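Local coordinates for protein ectonucleotide pyrophosphatase/phosphodiesterase family member 5 (PDB 5VEO) that probably hydrolyses phosphodiester or pyrophosphate bonds in nucleotide substrates at the cell surface with a zinc-dependent active site, with restricted nucleotide hydrolysis, at residues Y30-P35 and V193-D198. The protein carries 1 engineered substitution. Numbering follows the deposited sequence. Where two conformers were deposited one is given.
Sequences YKVPTP and VISDVD
Asp198 reaches from helix 190-210 to the point where the 30-35 loop turns into helix 35-42, and the packing is tight there. With CG anti to the backbone N (chi1 -178°), the carboxylate spans the junction: Asp198 OD1 lies 3.1 Å from Thr34 C, while OD2 comes within 3.3 Å of Pro35 CD. No hydrogen bond joins the two segments directly. Instead OD1 accepts from the backbone N of Phe37 and OD2 bonds His36 ND1, so both oxygens of this buried acid are engaged at the first turn of helix 35-42. Thr34 occupies the N-cap position but makes no capping bond with its side chain; its OG1 turns back to Leu29 O. The acid from the neighbouring helix thus meets a backbone N-H at this helix start, where the helix dipole would probably favour a negative charge.

One turn earlier, Ile194 offers two branches to the loop. Its CG2 lies 3.6 Å from Val32 CG2 and 3.9 Å from Thr34 CG2, whereas CD1 touches Lys31 CD at 3.5 Å, the two side chains crossing nearly at right angles. Beyond that touch the lysine leads away, and NZ bonds Pro185 O.

The looser side lies at Ser195, where, in the given one of its two conformers, a water bridges Pro33 O (2.7 Å) and Ser195 OG (2.6 Å); the same hydroxyl also bonds Gly191 O, and this side is probably held less firmly. Together these contacts join helix 190-210 to the loop that leads into helix 35-42, on the periphery of the alpha/beta domain, with its central mixed sheet, characteristic of the alkaline phosphatase superfamily.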
loop_
_atom_site.group_PDB
_atom_site.type_symbol
_atom_site.label_atom_id
_atom_site.label_comp_id
_atom_site.label_asym_id
_atom_site.label_seq_id
_atom_site.Cartn_x
_atom_site.Cartn_y
_atom_site.Cartn_z
ATOM N N TYR A 30 -19.977 -0.660 0.855
ATOM C CA TYR A 30 -21.325 -0.449 1.345
ATOM C C TYR A 30 -21.795 0.996 1.244
ATOM O O TYR A 30 -22.925 1.289 1.652
ATOM C CB TYR A 30 -21.402 -0.911 2.797
ATOM C CG TYR A 30 -20.900 -2.316 2.987
ATOM C CD1 TYR A 30 -21.387 -3.357 2.208
ATOM C CD2 TYR A 30 -19.912 -2.597 3.911
ATOM C CE1 TYR A 30 -20.927 -4.648 2.376
ATOM C CE2 TYR A 30 -19.447 -3.888 4.089
ATOM C CZ TYR A 30 -19.963 -4.909 3.322
ATOM O OH TYR A 30 -19.505 -6.199 3.498
ATOM N N LYS A 31 -20.960 1.903 0.729
ATOM C CA LYS A 31 -21.320 3.317 0.630
ATOM C C LYS A 31 -22.291 3.586 -0.513
ATOM O O LYS A 31 -23.077 4.538 -0.442
ATOM C CB LYS A 31 -20.061 4.168 0.452
ATOM C CG LYS A 31 -19.319 4.436 1.770
ATOM C CD LYS A 31 -18.193 5.487 1.616
ATOM C CE LYS A 31 -17.597 5.883 2.950
ATOM N NZ LYS A 31 -18.506 6.831 3.651
ATOM N N VAL A 32 -22.219 2.786 -1.573
ATOM C CA VAL A 32 -23.057 2.891 -2.762
ATOM C C VAL A 32 -23.238 1.479 -3.292
ATOM O O VAL A 32 -22.466 0.584 -2.916
ATOM C CB VAL A 32 -22.416 3.764 -3.850
ATOM C CG1 VAL A 32 -22.377 5.184 -3.423
ATOM C CG2 VAL A 32 -21.033 3.243 -4.183
ATOM N N PRO A 33 -24.193 1.241 -4.186
ATOM C CA PRO A 33 -24.242 -0.053 -4.871
ATOM C C PRO A 33 -22.906 -0.357 -5.537
ATOM O O PRO A 33 -22.322 0.481 -6.231
ATOM C CB PRO A 33 -25.375 0.131 -5.888
ATOM C CG PRO A 33 -26.284 1.160 -5.228
ATOM C CD PRO A 33 -25.305 2.117 -4.585
ATOM N N THR A 34 -22.397 -1.551 -5.280
ATOM C CA THR A 34 -21.145 -2.024 -5.870
ATOM C C THR A 34 -21.406 -3.392 -6.487
ATOM O O THR A 34 -20.917 -4.428 -6.009
ATOM C CB THR A 34 -20.014 -2.056 -4.838
ATOM O OG1 THR A 34 -20.440 -2.746 -3.665
ATOM C CG2 THR A 34 -19.583 -0.643 -4.437
ATOM N N PRO A 35 -22.180 -3.424 -7.571
ATOM C CA PRO A 35 -22.571 -4.713 -8.165
ATOM C C PRO A 35 -21.411 -5.537 -8.665
ATOM O O PRO A 35 -21.478 -6.769 -8.585
ATOM C CB PRO A 35 -23.506 -4.297 -9.312
ATOM C CG PRO A 35 -23.185 -2.848 -9.578
ATOM C CD PRO A 35 -22.837 -2.289 -8.229
ATOM N N VAL A 193 -16.991 8.324 -6.697
ATOM C CA VAL A 193 -15.734 7.695 -7.077
ATOM C C VAL A 193 -15.787 6.203 -6.792
ATOM O O VAL A 193 -15.256 5.405 -7.567
ATOM C CB VAL A 193 -14.518 8.375 -6.416
ATOM C CG1 VAL A 193 -14.464 8.176 -4.957
ATOM C CG2 VAL A 193 -13.226 7.814 -7.008
ATOM N N ILE A 194 -16.441 5.796 -5.696
ATOM C CA ILE A 194 -16.589 4.364 -5.431
ATOM C C ILE A 194 -17.414 3.701 -6.539
ATOM O O ILE A 194 -17.071 2.612 -7.027
ATOM C CB ILE A 194 -17.190 4.125 -4.031
ATOM C CG1 ILE A 194 -16.236 4.664 -2.944
ATOM C CG2 ILE A 194 -17.462 2.626 -3.841
ATOM C CD1 ILE A 194 -16.868 4.872 -1.589
ATOM N N SER A 195 -18.510 4.339 -6.956
ATOM C CA SER A 195 -19.300 3.802 -8.064
ATOM C C SER A 195 -18.455 3.676 -9.326
ATOM O O SER A 195 -18.560 2.684 -10.065
ATOM C CB SER A 195 -20.505 4.701 -8.343
ATOM O OG SER A 195 -21.457 4.663 -7.304
ATOM N N ASP A 196 -17.599 4.659 -9.578
ATOM C CA ASP A 196 -16.752 4.599 -10.761
ATOM C C ASP A 196 -15.738 3.466 -10.679
ATOM O O ASP A 196 -15.475 2.788 -11.684
ATOM C CB ASP A 196 -16.027 5.906 -10.970
ATOM C CG ASP A 196 -15.240 5.890 -12.273
ATOM O OD1 ASP A 196 -15.871 5.882 -13.349
ATOM O OD2 ASP A 196 -14.010 5.829 -12.228
ATOM N N VAL A 197 -15.138 3.269 -9.500
ATOM C CA VAL A 197 -14.200 2.166 -9.328
ATOM C C VAL A 197 -14.910 0.833 -9.525
ATOM O O VAL A 197 -14.370 -0.072 -10.162
ATOM C CB VAL A 197 -13.500 2.264 -7.965
ATOM C CG1 VAL A 197 -12.705 0.995 -7.663
ATOM C CG2 VAL A 197 -12.578 3.482 -7.967
ATOM N N ASP A 198 -16.147 0.703 -9.020
ATOM C CA ASP A 198 -16.920 -0.507 -9.275
ATOM C C ASP A 198 -17.139 -0.700 -10.771
ATOM O O ASP A 198 -16.997 -1.815 -11.288
ATOM C CB ASP A 198 -18.259 -0.447 -8.541
ATOM C CG ASP A 198 -19.079 -1.702 -8.742
ATOM O OD1 ASP A 198 -18.810 -2.701 -8.011
ATOM O OD2 ASP A 198 -19.954 -1.674 -9.652
HETATM O O HOH W 1 -23.079 2.617 -7.638
#